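Local coordinates for S-M checkpoint control protein rad4 (Schizosaccharomyces pombe, PDB 4BU0) that acts in DNA replication and as a signalling adaptor of the S-M checkpoint, its BRCT1,2 pair binding phosphorylated Crb2, at residues A[29-34]-A[81-86]; A[46-51]-A[73-78]; A[60-65]-A[179-184]; A[118-123]-A[163-168]. One frame throughout, in Å; residues are numbered along the deposited sequence. Where two conformers were deposited one is given.

Overall arrangement
Contacts 1 and 2 belong to the first BRCT repeat, contact 4 to the second, and contact 3 joins the two. Contacts 1 and 2 share helix 74-83, centres about 14 Å apart, and meet where A29 and L32 pack on I75 and L78. Contact 2 reaches contact 3, its centre about 21 Å away, through L47 on A60. Within the second repeat, contacts 3 and 4 have centres about 16 Å apart and touch where F183 packs on W167 and F183 O probably accepts from C164 N. Contacts 1 and 4, centres about 39 Å apart, do not touch. The bound Crb2 phosphopeptide is reached at contact 3, where R64 packs on one of its apolar side chains.

Contact 1: A[29-34]-A[81-86]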
loop_
_atom_site.group_PDB
_atom_site.type_symbol
_atom_site.label_atom_id
_atom_site.label_comp_id
_atom_site.label_asym_id
_atom_site.label_seq_id
_atom_site.Cartn_x
_atom_site.Cartn_y
_atom_site.Cartn_z
ATOM N N ALA A 29 -4.927 -3.915 -20.751
ATOM C CA ALA A 29 -3.448 -3.911 -20.828
ATOM C C ALA A 29 -2.976 -4.723 -22.039
ATOM O O ALA A 29 -2.038 -4.310 -22.725
ATOM C CB ALA A 29 -2.856 -4.482 -19.558
ATOM N N THR A 30 -3.670 -5.845 -22.331
ATOM C CA THR A 30 -3.298 -6.695 -23.475
ATOM C C THR A 30 -3.538 -5.932 -24.772
ATOM O O THR A 30 -2.684 -5.977 -25.669
ATOM C CB THR A 30 -4.077 -7.994 -23.416
ATOM O OG1 THR A 30 -3.692 -8.673 -22.209
ATOM C CG2 THR A 30 -3.799 -8.893 -24.642
ATOM N N LYS A 31 -4.685 -5.200 -24.874
ATOM C CA LYS A 31 -4.936 -4.441 -26.098
ATOM C C LYS A 31 -3.863 -3.345 -26.263
ATOM O O LYS A 31 -3.470 -3.025 -27.393
ATOM C CB LYS A 31 -6.361 -3.852 -26.093
ATOM C CG LYS A 31 -6.726 -3.160 -27.402
ATOM C CD LYS A 31 -8.219 -2.897 -27.493
ATOM C CE LYS A 31 -8.482 -1.776 -28.464
ATOM N NZ LYS A 31 -9.905 -1.369 -28.462
ATOM N N LEU A 32 -3.393 -2.768 -25.120
ATOM C CA LEU A 32 -2.355 -1.747 -25.154
ATOM C C LEU A 32 -0.987 -2.318 -25.519
ATOM O O LEU A 32 -0.066 -1.533 -25.699
ATOM C CB LEU A 32 -2.288 -1.045 -23.782
ATOM C CG LEU A 32 -3.358 0.044 -23.531
ATOM C CD1 LEU A 32 -3.599 0.237 -22.044
ATOM C CD2 LEU A 32 -2.933 1.381 -24.153
ATOM N N GLY A 33 -0.851 -3.637 -25.569
ATOM C CA GLY A 33 0.408 -4.260 -25.979
ATOM C C GLY A 33 1.224 -4.886 -24.873
ATOM O O GLY A 33 2.316 -5.403 -25.143
ATOM N N ALA A 34 0.730 -4.847 -23.636
ATOM C CA ALA A 34 1.475 -5.409 -22.504
ATOM C C ALA A 34 1.284 -6.907 -22.416
ATOM O O ALA A 34 0.328 -7.484 -22.969
ATOM C CB ALA A 34 0.984 -4.788 -21.196
ATOM N N SER A 81 -7.357 7.295 -22.615
ATOM C CA SER A 81 -6.685 8.332 -23.392
ATOM C C SER A 81 -6.270 7.800 -24.750
ATOM O O SER A 81 -6.483 8.457 -25.780
ATOM C CB SER A 81 -5.463 8.866 -22.648
ATOM O OG SER A 81 -5.841 9.723 -21.585
ATOM N N TRP A 82 -5.720 6.592 -24.777
ATOM C CA TRP A 82 -5.249 5.975 -25.997
ATOM C C TRP A 82 -6.380 5.689 -27.002
ATOM O O TRP A 82 -6.234 6.008 -28.184
ATOM C CB TRP A 82 -4.548 4.679 -25.600
ATOM C CG TRP A 82 -4.018 3.910 -26.763
ATOM C CD1 TRP A 82 -3.028 4.300 -27.622
ATOM C CD2 TRP A 82 -4.382 2.582 -27.140
ATOM N NE1 TRP A 82 -2.753 3.288 -28.514
ATOM C CE2 TRP A 82 -3.563 2.220 -28.236
ATOM C CE3 TRP A 82 -5.301 1.644 -26.636
ATOM C CZ2 TRP A 82 -3.626 0.953 -28.825
ATOM C CZ3 TRP A 82 -5.357 0.389 -27.220
ATOM C CH2 TRP A 82 -4.560 0.069 -28.331
ATOM N N VAL A 83 -7.494 5.116 -26.525
ATOM C CA VAL A 83 -8.573 4.760 -27.477
ATOM C C VAL A 83 -9.304 5.986 -28.011
ATOM O O VAL A 83 -9.972 5.886 -29.058
ATOM C CB VAL A 83 -9.575 3.745 -26.921
ATOM C CG1 VAL A 83 -8.904 2.402 -26.684
ATOM C CG2 VAL A 83 -10.357 4.257 -25.689
ATOM N N GLN A 84 -9.187 7.114 -27.316
ATOM C CA GLN A 84 -9.776 8.392 -27.760
ATOM C C GLN A 84 -8.831 9.182 -28.680
ATOM O O GLN A 84 -9.191 10.294 -29.105
ATOM C CB GLN A 84 -10.190 9.265 -26.577
ATOM C CG GLN A 84 -11.309 8.643 -25.785
ATOM C CD GLN A 84 -11.929 9.622 -24.829
ATOM O OE1 GLN A 84 -11.960 10.838 -25.073
ATOM N NE2 GLN A 84 -12.559 9.094 -23.802
ATOM N N GLY A 85 -7.669 8.605 -29.009
ATOM C CA GLY A 85 -6.711 9.206 -29.923
ATOM C C GLY A 85 -5.897 10.327 -29.324
ATOM O O GLY A 85 -5.301 11.109 -30.069
ATOM N N GLU A 86 -5.817 10.397 -27.978
ATOM C CA GLU A 86 -5.078 11.484 -27.341
ATOM C C GLU A 86 -3.603 11.192 -27.353
ATOM O O GLU A 86 -3.195 10.034 -27.270
ATOM C CB GLU A 86 -5.546 11.704 -25.911
ATOM C CG GLU A 86 -7.038 11.984 -25.800
ATOM C CD GLU A 86 -7.585 12.217 -24.407
ATOM O OE1 GLU A 86 -6.933 11.811 -23.416
ATOM O OE2 GLU A 86 -8.691 12.796 -24.309
#
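With chi1 at 179°, W82 sets its CG opposite the backbone N and sends the indole from the end of helix 74-83 to the end of helix 19-31; L32, whose CG stands opposite its carbonyl carbon (chi1 -80°), brings one methyl onto a face of that indole. The methyl is CD2, 3.3 Å above the ring plane and offset toward the rim, and its nearest ring atom is W82 CE3 at 3.4 Å. K31 arrives from a different direction: its CG lies in the indole plane at the edge, 3.8 Å from W82 CZ3. The backbone adds K31 O, 3.4 Å from W82 CH2 and oblique to the ring. The lysine chain runs on extended; in one of its two conformers NZ ends 4.3 Å from V83 CG1 and is hydrogen-bonded to Y79 OH. An alanine in place of W82 would keep only CB, so L32 CD2 and the aliphatic part of K31 would probably be left facing a gap between the two helix ends. Both helices finish in Schellman motifs, at G33 and G85; in the first, A34 N reaches back to A29 O at 3.0 Å. K5 and P6 also touch the indole, and K5 NZ is hydrogen-bonded to K31 O. Between the two segments the contact is thus mainly apolar, with one carbonyl oxygen, K31 O, beside the ring. That implies adhesion by van der Waals packing, with burial complete only for L32, while the lysine's charged end can turn to the tyrosine hydroxyl.

Contact 2: A[46-51]-A[73-78]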
loop_
_atom_site.group_PDB
_atom_site.type_symbol
_atom_site.label_atom_id
_atom_site.label_comp_id
_atom_site.label_asym_id
_atom_site.label_seq_id
_atom_site.Cartn_x
_atom_site.Cartn_y
_atom_site.Cartn_z
ATOM N N HIS A 46 5.337 -4.017 -13.584
ATOM C CA HIS A 46 4.358 -3.203 -12.886
ATOM C C HIS A 46 3.410 -4.101 -12.137
ATOM O O HIS A 46 2.866 -5.041 -12.723
ATOM C CB HIS A 46 3.587 -2.326 -13.885
ATOM C CG HIS A 46 4.461 -1.286 -14.531
ATOM N ND1 HIS A 46 5.455 -1.639 -15.455
ATOM C CD2 HIS A 46 4.513 0.058 -14.336
ATOM C CE1 HIS A 46 6.088 -0.511 -15.754
ATOM N NE2 HIS A 46 5.544 0.541 -15.135
ATOM N N LEU A 47 3.224 -3.832 -10.827
ATOM C CA LEU A 47 2.322 -4.602 -9.988
ATOM C C LEU A 47 1.179 -3.682 -9.594
ATOM O O LEU A 47 1.395 -2.686 -8.905
ATOM C CB LEU A 47 3.060 -5.156 -8.740
ATOM C CG LEU A 47 2.224 -5.909 -7.729
ATOM C CD1 LEU A 47 1.735 -7.281 -8.300
ATOM C CD2 LEU A 47 3.054 -6.159 -6.441
ATOM N N ILE A 48 -0.033 -4.026 -10.044
ATOM C CA ILE A 48 -1.224 -3.237 -9.729
ATOM C C ILE A 48 -1.751 -3.824 -8.425
ATOM O O ILE A 48 -2.076 -5.005 -8.373
ATOM C CB ILE A 48 -2.227 -3.306 -10.905
ATOM C CG1 ILE A 48 -1.585 -2.626 -12.170
ATOM C CG2 ILE A 48 -3.561 -2.616 -10.494
ATOM C CD1 ILE A 48 -2.386 -2.906 -13.435
ATOM N N ALA A 49 -1.779 -3.018 -7.358
ATOM C CA ALA A 49 -2.119 -3.547 -6.035
ATOM C C ALA A 49 -3.349 -2.916 -5.413
ATOM O O ALA A 49 -3.513 -1.692 -5.480
ATOM C CB ALA A 49 -0.937 -3.311 -5.110
ATOM N N GLY A 50 -4.157 -3.757 -4.750
ATOM C CA GLY A 50 -5.356 -3.311 -4.048
ATOM C C GLY A 50 -5.229 -3.398 -2.543
ATOM O O GLY A 50 -6.185 -3.079 -1.826
ATOM N N ASP A 51 -4.041 -3.838 -2.064
ATOM C CA ASP A 51 -3.711 -4.039 -0.648
ATOM C C ASP A 51 -2.218 -4.214 -0.515
ATOM O O ASP A 51 -1.563 -4.580 -1.493
ATOM C CB ASP A 51 -4.439 -5.291 -0.106
ATOM C CG ASP A 51 -4.530 -5.394 1.408
ATOM O OD1 ASP A 51 -4.259 -4.380 2.094
ATOM O OD2 ASP A 51 -4.965 -6.455 1.903
ATOM N N GLU A 73 -6.515 2.265 -11.039
ATOM C CA GLU A 73 -7.043 3.183 -12.048
ATOM C C GLU A 73 -6.057 3.420 -13.197
ATOM O O GLU A 73 -6.457 3.967 -14.229
ATOM C CB GLU A 73 -7.446 4.532 -11.405
ATOM C CG GLU A 73 -6.322 5.553 -11.253
ATOM C CD GLU A 73 -5.934 6.103 -9.887
ATOM O OE1 GLU A 73 -6.840 6.320 -9.050
ATOM O OE2 GLU A 73 -4.728 6.390 -9.682
ATOM N N TRP A 74 -4.761 3.041 -13.026
ATOM C CA TRP A 74 -3.781 3.320 -14.065
ATOM C C TRP A 74 -4.165 2.824 -15.456
ATOM O O TRP A 74 -4.260 3.621 -16.393
ATOM C CB TRP A 74 -2.405 2.766 -13.661
ATOM C CG TRP A 74 -1.374 2.910 -14.734
ATOM C CD1 TRP A 74 -1.097 4.035 -15.470
ATOM C CD2 TRP A 74 -0.531 1.872 -15.240
ATOM N NE1 TRP A 74 -0.115 3.755 -16.409
ATOM C CE2 TRP A 74 0.254 2.440 -16.278
ATOM C CE3 TRP A 74 -0.327 0.524 -14.887
ATOM C CZ2 TRP A 74 1.189 1.684 -17.005
ATOM C CZ3 TRP A 74 0.634 -0.209 -15.584
ATOM C CH2 TRP A 74 1.365 0.374 -16.634
ATOM N N ILE A 75 -4.390 1.524 -15.597
ATOM C CA ILE A 75 -4.653 0.970 -16.926
ATOM C C ILE A 75 -5.972 1.515 -17.515
ATOM O O ILE A 75 -5.956 1.974 -18.656
ATOM C CB ILE A 75 -4.597 -0.561 -16.916
ATOM C CG1 ILE A 75 -3.126 -1.078 -16.744
ATOM C CG2 ILE A 75 -5.276 -1.149 -18.174
ATOM C CD1 ILE A 75 -2.150 -0.701 -17.926
ATOM N N PRO A 76 -7.099 1.555 -16.776
ATOM C CA PRO A 76 -8.301 2.142 -17.375
ATOM C C PRO A 76 -8.115 3.593 -17.814
ATOM O O PRO A 76 -8.614 3.964 -18.878
ATOM C CB PRO A 76 -9.324 2.029 -16.238
ATOM C CG PRO A 76 -8.900 0.787 -15.502
ATOM C CD PRO A 76 -7.387 0.960 -15.459
ATOM N N VAL A 77 -7.359 4.426 -17.040
ATOM C CA VAL A 77 -7.171 5.815 -17.425
ATOM C C VAL A 77 -6.270 5.908 -18.684
ATOM O O VAL A 77 -6.567 6.667 -19.626
ATOM C CB VAL A 77 -6.629 6.675 -16.251
ATOM C CG1 VAL A 77 -6.226 8.071 -16.718
ATOM C CG2 VAL A 77 -7.678 6.778 -15.132
ATOM N N LEU A 78 -5.164 5.147 -18.715
ATOM C CA LEU A 78 -4.296 5.197 -19.886
ATOM C C LEU A 78 -5.025 4.662 -21.134
ATOM O O LEU A 78 -4.952 5.276 -22.216
ATOM C CB LEU A 78 -3.048 4.346 -19.602
ATOM C CG LEU A 78 -2.111 4.141 -20.783
ATOM C CD1 LEU A 78 -1.482 5.504 -21.228
ATOM C CD2 LEU A 78 -1.004 3.156 -20.392
#
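The first BRCT repeat packs its last helix against its parallel sheet here, H46 and I48 of strand 46-49 meeting W74 and I75 at the start of helix 74-83. The axes of strand 46-49 and helix segment 74-78 pass 11.5 Å apart at 106°, so the helix runs across the strand and side chains must fill the space between them. Strand alternation supplies them: H46 and I48 point toward the helix, L47 to the far side of the sheet. The imidazole of H46 and the six-membered ring of W74 are inclined by 25°, but their centroids are 5.2 Å apart, so the pair is slid and barely overlaps. W74 CH2 lies over a face of the imidazole, 3.9 Å from H46 CD2. Next along the strand, I48 CD1 touches I75 CG1 at 3.9 Å, the two side chains crossing at about a right angle, and comes within 4.3 Å of W74 CE3. I75 returns its own CD1 to a face of the W74 indole, 3.6 Å above the plane. W74 NE1 is hydrogen-bonded to L92 O, which satisfies the one polar atom of this buried ring, and the ring of F10 stacks on H46. A tryptophan at the start of the last helix, packed on a central strand of a four-stranded parallel sheet, is characteristic of the BRCT fold; W167 holds the matching place in the second repeat.

Contact 3: A[60-65]-A[179-184]; sequences AAKSRP and EPQYFQ
K62 NZ donates a hydrogen bond to Y182 OH at 2.7 Å, a short direct link between the first BRCT repeat and the C-terminal loop of the second. The ammonium sits at the ring's edge, in its plane, so it meets the phenol oxygen and not the aromatic face. Its charge is met by E179, but this salt bridge is stretched: K62 NZ is 3.5 Å from E179 OE2, a weak bond. A water closes the gap, accepting from K62 NZ at 2.9 Å and donating to E179 OE2 at 2.7 Å. The lysine reaches this spot through a bend at chi3 (-94°), crossing both partners at about a right angle. The other carboxylate oxygen is gripped within its own loop: Q181 NE2 gives a bond of 2.9 Å to E179 OE1, coming in 52° out of the carboxylate plane. Replacing E179 by an alanine would probably leave the lysine's charge without its carboxylate and the bridging water and Q181 amide each short of an acceptor. Packing is secondary: Q181 CG lies 3.9 Å above the centre of the Y182 ring, and around the pair A61 touches A176 while E179 rests on K58. The whole is a surface polar bridge at the junction of a tandem BRCT pair, joining helix 55-63 of one repeat to the loop following the last helix of the other.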
loop_
_atom_site.group_PDB
_atom_site.type_symbol
_atom_site.label_atom_id
_atom_site.label_comp_id
_atom_site.label_asym_id
_atom_site.label_seq_id
_atom_site.Cartn_x
_atom_site.Cartn_y
_atom_site.Cartn_z
ATOM N N ALA A 60 7.648 -7.655 -3.735
ATOM C CA ALA A 60 8.100 -6.466 -4.435
ATOM C C ALA A 60 8.702 -5.448 -3.472
ATOM O O ALA A 60 9.731 -4.862 -3.785
ATOM C CB ALA A 60 6.938 -5.837 -5.207
ATOM N N ALA A 61 8.069 -5.253 -2.290
ATOM C CA ALA A 61 8.571 -4.267 -1.322
ATOM C C ALA A 61 9.921 -4.639 -0.763
ATOM O O ALA A 61 10.713 -3.760 -0.471
ATOM C CB ALA A 61 7.588 -4.111 -0.173
ATOM N N LYS A 62 10.170 -5.924 -0.589
ATOM C CA LYS A 62 11.412 -6.369 0.022
ATOM C C LYS A 62 12.538 -6.554 -0.990
ATOM O O LYS A 62 13.666 -6.134 -0.724
ATOM C CB LYS A 62 11.144 -7.691 0.750
ATOM C CG LYS A 62 12.242 -8.112 1.718
ATOM C CD LYS A 62 11.879 -9.395 2.454
ATOM C CE LYS A 62 11.225 -9.097 3.787
ATOM N NZ LYS A 62 10.836 -10.337 4.518
ATOM N N SER A 63 12.239 -7.167 -2.154
ATOM C CA SER A 63 13.265 -7.597 -3.107
ATOM C C SER A 63 13.287 -6.925 -4.492
ATOM O O SER A 63 14.275 -7.110 -5.217
ATOM C CB SER A 63 13.106 -9.096 -3.352
ATOM O OG SER A 63 12.858 -9.823 -2.159
ATOM N N ARG A 64 12.217 -6.224 -4.903
ATOM C CA ARG A 64 12.197 -5.678 -6.261
ATOM C C ARG A 64 11.782 -4.192 -6.317
ATOM O O ARG A 64 10.695 -3.888 -6.827
ATOM C CB ARG A 64 11.274 -6.538 -7.155
ATOM C CG ARG A 64 11.733 -7.991 -7.399
ATOM C CD ARG A 64 12.979 -8.096 -8.277
ATOM N NE ARG A 64 12.777 -7.417 -9.560
ATOM C CZ ARG A 64 12.298 -8.000 -10.654
ATOM N NH1 ARG A 64 12.021 -9.299 -10.658
ATOM N NH2 ARG A 64 12.111 -7.292 -11.759
ATOM N N PRO A 65 12.668 -3.242 -5.928
ATOM C CA PRO A 65 12.305 -1.812 -5.981
ATOM C C PRO A 65 12.133 -1.255 -7.389
ATOM O O PRO A 65 11.571 -0.172 -7.554
ATOM C CB PRO A 65 13.473 -1.115 -5.265
ATOM C CG PRO A 65 14.625 -2.063 -5.442
ATOM C CD PRO A 65 14.020 -3.427 -5.345
ATOM N N GLU A 179 7.424 -4.465 6.127
ATOM C CA GLU A 179 6.940 -5.434 7.105
ATOM C C GLU A 179 7.288 -4.985 8.525
ATOM O O GLU A 179 8.338 -4.367 8.767
ATOM C CB GLU A 179 7.469 -6.839 6.790
ATOM C CG GLU A 179 6.711 -7.430 5.613
ATOM C CD GLU A 179 7.221 -8.798 5.198
ATOM O OE1 GLU A 179 7.168 -9.728 6.039
ATOM O OE2 GLU A 179 7.716 -8.931 4.054
ATOM N N PRO A 180 6.401 -5.313 9.485
ATOM C CA PRO A 180 6.542 -4.764 10.846
ATOM C C PRO A 180 7.648 -5.377 11.698
ATOM O O PRO A 180 8.118 -4.704 12.612
ATOM C CB PRO A 180 5.173 -5.082 11.486
ATOM C CG PRO A 180 4.736 -6.371 10.780
ATOM C CD PRO A 180 5.141 -6.075 9.334
ATOM N N GLN A 181 8.043 -6.631 11.433
ATOM C CA GLN A 181 9.031 -7.297 12.299
ATOM C C GLN A 181 10.397 -6.614 12.256
ATOM O O GLN A 181 11.220 -6.837 13.150
ATOM C CB GLN A 181 9.164 -8.791 11.958
ATOM C CG GLN A 181 9.678 -9.097 10.556
ATOM C CD GLN A 181 8.596 -9.197 9.496
ATOM O OE1 GLN A 181 7.505 -8.639 9.637
ATOM N NE2 GLN A 181 8.870 -9.955 8.425
ATOM N N TYR A 182 10.619 -5.759 11.260
ATOM C CA TYR A 182 11.896 -5.046 11.167
ATOM C C TYR A 182 11.910 -3.752 11.982
ATOM O O TYR A 182 12.945 -3.080 12.059
ATOM C CB TYR A 182 12.215 -4.746 9.704
ATOM C CG TYR A 182 12.243 -6.010 8.882
ATOM C CD1 TYR A 182 13.211 -6.987 9.103
ATOM C CD2 TYR A 182 11.245 -6.279 7.953
ATOM C CE1 TYR A 182 13.214 -8.178 8.383
ATOM C CE2 TYR A 182 11.252 -7.453 7.205
ATOM C CZ TYR A 182 12.231 -8.404 7.433
ATOM O OH TYR A 182 12.238 -9.566 6.712
ATOM N N PHE A 183 10.761 -3.391 12.567
ATOM C CA PHE A 183 10.609 -2.124 13.266
ATOM C C PHE A 183 9.982 -2.325 14.639
ATOM O O PHE A 183 9.125 -1.556 15.063
ATOM C CB PHE A 183 9.751 -1.150 12.411
ATOM C CG PHE A 183 10.361 -0.915 11.048
ATOM C CD1 PHE A 183 11.444 -0.057 10.892
ATOM C CD2 PHE A 183 9.906 -1.621 9.936
ATOM C CE1 PHE A 183 12.060 0.085 9.646
ATOM C CE2 PHE A 183 10.503 -1.447 8.689
ATOM C CZ PHE A 183 11.568 -0.590 8.546
ATOM N N GLN A 184 10.438 -3.352 15.359
ATOM C CA GLN A 184 9.922 -3.633 16.700
ATOM C C GLN A 184 10.493 -2.663 17.713
ATOM O O GLN A 184 11.612 -2.169 17.559
ATOM C CB GLN A 184 10.294 -5.078 17.104
ATOM C CG GLN A 184 9.746 -6.146 16.156
ATOM C CD GLN A 184 10.218 -7.550 16.494
ATOM O OE1 GLN A 184 9.982 -8.065 17.591
ATOM N NE2 GLN A 184 10.865 -8.221 15.548
HETATM O O HOH W 1 8.497 -11.304 3.150
#

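Contact 4: A[118-123]-A[163-168]; sequences SRIENY and VCVEWL
I120 sits astride V165 and L168, joining the first and last helices of the second BRCT repeat, which pack together on one side of its parallel sheet. Its forked side chain is the bump, seated over the shallow groove where V165 CG2 and L168 CD2 come together at the start of helix 166-174. The longer branch goes to the valine: I120 CD1 meets V165 CG2 at 3.6 Å, and CG1 follows at 3.8 Å from that same methyl. V165 can present CG2 this way because its chi1 of 69° puts that methyl opposite the backbone N and tucks CG1 between N and the carbonyl carbon. The shorter branch, I120 CG2, turns to L168 CD2 at 3.7 Å. Both pairs of side chains meet at a slant; the two segments bury 152 Å² between them, and every side-chain contact across is carbon to carbon. I143 of strand 141-144 touches I120, V165 and W167, and the W167 ring stacks on H141. Y123 shares only its root: the ring leads away to meet W169 edge-to-face, leaving its CB 4.4 Å from L168 CD2, the same methyl that holds I120 CG2.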
loop_
_atom_site.group_PDB
_atom_site.type_symbol
_atom_site.label_atom_id
_atom_site.label_comp_id
_atom_site.label_asym_id
_atom_site.label_seq_id
_atom_site.Cartn_x
_atom_site.Cartn_y
_atom_site.Cartn_z
ATOM N N SER A 118 1.527 15.093 15.959
ATOM C CA SER A 118 0.701 15.637 14.891
ATOM C C SER A 118 1.425 15.634 13.535
ATOM O O SER A 118 0.753 15.569 12.493
ATOM C CB SER A 118 0.232 17.038 15.238
ATOM O OG SER A 118 -0.711 17.019 16.298
ATOM N N ARG A 119 2.777 15.688 13.535
ATOM C CA ARG A 119 3.554 15.600 12.300
ATOM C C ARG A 119 3.354 14.188 11.697
ATOM O O ARG A 119 3.150 14.047 10.487
ATOM C CB ARG A 119 5.032 15.890 12.597
ATOM C CG ARG A 119 5.974 15.766 11.408
ATOM C CD ARG A 119 7.355 16.284 11.775
ATOM N NE ARG A 119 8.417 15.566 11.070
ATOM C CZ ARG A 119 8.936 15.947 9.907
ATOM N NH1 ARG A 119 8.489 17.037 9.297
ATOM N NH2 ARG A 119 9.895 15.228 9.336
ATOM N N ILE A 120 3.373 13.148 12.559
ATOM C CA ILE A 120 3.147 11.766 12.086
ATOM C C ILE A 120 1.758 11.679 11.436
ATOM O O ILE A 120 1.593 11.136 10.334
ATOM C CB ILE A 120 3.311 10.760 13.250
ATOM C CG1 ILE A 120 4.810 10.681 13.651
ATOM C CG2 ILE A 120 2.800 9.358 12.845
ATOM C CD1 ILE A 120 5.033 10.026 15.046
ATOM N N GLU A 121 0.729 12.205 12.146
ATOM C CA GLU A 121 -0.626 12.211 11.611
ATOM C C GLU A 121 -0.679 12.865 10.220
ATOM O O GLU A 121 -1.271 12.298 9.301
ATOM C CB GLU A 121 -1.568 12.920 12.587
ATOM C CG GLU A 121 -2.988 13.078 12.081
ATOM C CD GLU A 121 -3.936 13.705 13.089
ATOM O OE1 GLU A 121 -3.563 13.824 14.280
ATOM O OE2 GLU A 121 -5.069 14.052 12.676
ATOM N N ASN A 122 -0.010 14.019 10.064
ATOM C CA ASN A 122 0.012 14.684 8.770
ATOM C C ASN A 122 0.672 13.816 7.686
ATOM O O ASN A 122 0.164 13.744 6.565
ATOM C CB ASN A 122 0.763 16.008 8.878
ATOM C CG ASN A 122 0.534 16.901 7.688
ATOM O OD1 ASN A 122 -0.593 17.304 7.393
ATOM N ND2 ASN A 122 1.596 17.201 6.965
ATOM N N TYR A 123 1.805 13.163 8.012
ATOM C CA TYR A 123 2.468 12.325 6.998
ATOM C C TYR A 123 1.640 11.111 6.600
ATOM O O TYR A 123 1.667 10.706 5.429
ATOM C CB TYR A 123 3.831 11.843 7.489
ATOM C CG TYR A 123 4.941 12.827 7.234
ATOM C CD1 TYR A 123 5.555 12.910 5.986
ATOM C CD2 TYR A 123 5.413 13.649 8.248
ATOM C CE1 TYR A 123 6.587 13.818 5.746
ATOM C CE2 TYR A 123 6.447 14.558 8.021
ATOM C CZ TYR A 123 7.031 14.639 6.769
ATOM O OH TYR A 123 8.061 15.528 6.556
ATOM N N VAL A 163 4.729 -0.942 15.853
ATOM C CA VAL A 163 6.018 -0.578 15.272
ATOM C C VAL A 163 6.520 0.740 15.827
ATOM O O VAL A 163 5.743 1.555 16.345
ATOM C CB VAL A 163 5.878 -0.457 13.725
ATOM C CG1 VAL A 163 5.572 -1.807 13.079
ATOM C CG2 VAL A 163 4.821 0.587 13.300
ATOM N N CYS A 164 7.828 0.962 15.709
ATOM C CA CYS A 164 8.357 2.288 16.007
ATOM C C CYS A 164 8.182 3.181 14.766
ATOM O O CYS A 164 7.882 2.685 13.662
ATOM C CB CYS A 164 9.805 2.244 16.457
ATOM S SG CYS A 164 10.911 1.603 15.206
ATOM N N VAL A 165 8.338 4.494 14.957
ATOM C CA VAL A 165 8.049 5.436 13.891
ATOM C C VAL A 165 8.973 5.243 12.658
ATOM O O VAL A 165 8.624 5.657 11.560
ATOM C CB VAL A 165 8.033 6.892 14.404
ATOM C CG1 VAL A 165 9.434 7.360 14.810
ATOM C CG2 VAL A 165 7.370 7.836 13.400
ATOM N N GLU A 166 10.142 4.611 12.844
ATOM C CA GLU A 166 11.045 4.355 11.728
ATOM C C GLU A 166 10.358 3.525 10.640
ATOM O O GLU A 166 10.684 3.657 9.468
ATOM C CB GLU A 166 12.284 3.642 12.265
ATOM C CG GLU A 166 13.448 3.549 11.282
ATOM C CD GLU A 166 14.074 4.841 10.775
ATOM O OE1 GLU A 166 13.791 5.933 11.318
ATOM O OE2 GLU A 166 14.776 4.753 9.743
ATOM N N TRP A 167 9.339 2.730 11.014
ATOM C CA TRP A 167 8.562 2.015 9.999
ATOM C C TRP A 167 7.951 2.991 8.999
ATOM O O TRP A 167 7.945 2.751 7.792
ATOM C CB TRP A 167 7.439 1.197 10.667
ATOM C CG TRP A 167 6.399 0.739 9.678
ATOM C CD1 TRP A 167 6.482 -0.340 8.839
ATOM C CD2 TRP A 167 5.134 1.365 9.406
ATOM N NE1 TRP A 167 5.368 -0.396 8.027
ATOM C CE2 TRP A 167 4.529 0.648 8.349
ATOM C CE3 TRP A 167 4.460 2.474 9.958
ATOM C CZ2 TRP A 167 3.288 1.018 7.812
ATOM C CZ3 TRP A 167 3.227 2.836 9.436
ATOM C CH2 TRP A 167 2.654 2.112 8.377
ATOM N N LEU A 168 7.376 4.075 9.537
ATOM C CA LEU A 168 6.752 5.059 8.687
ATOM C C LEU A 168 7.762 5.772 7.806
ATOM O O LEU A 168 7.529 5.918 6.600
ATOM C CB LEU A 168 6.009 6.074 9.583
ATOM C CG LEU A 168 5.318 7.233 8.830
ATOM C CD1 LEU A 168 4.208 6.721 7.912
ATOM C CD2 LEU A 168 4.726 8.234 9.838
#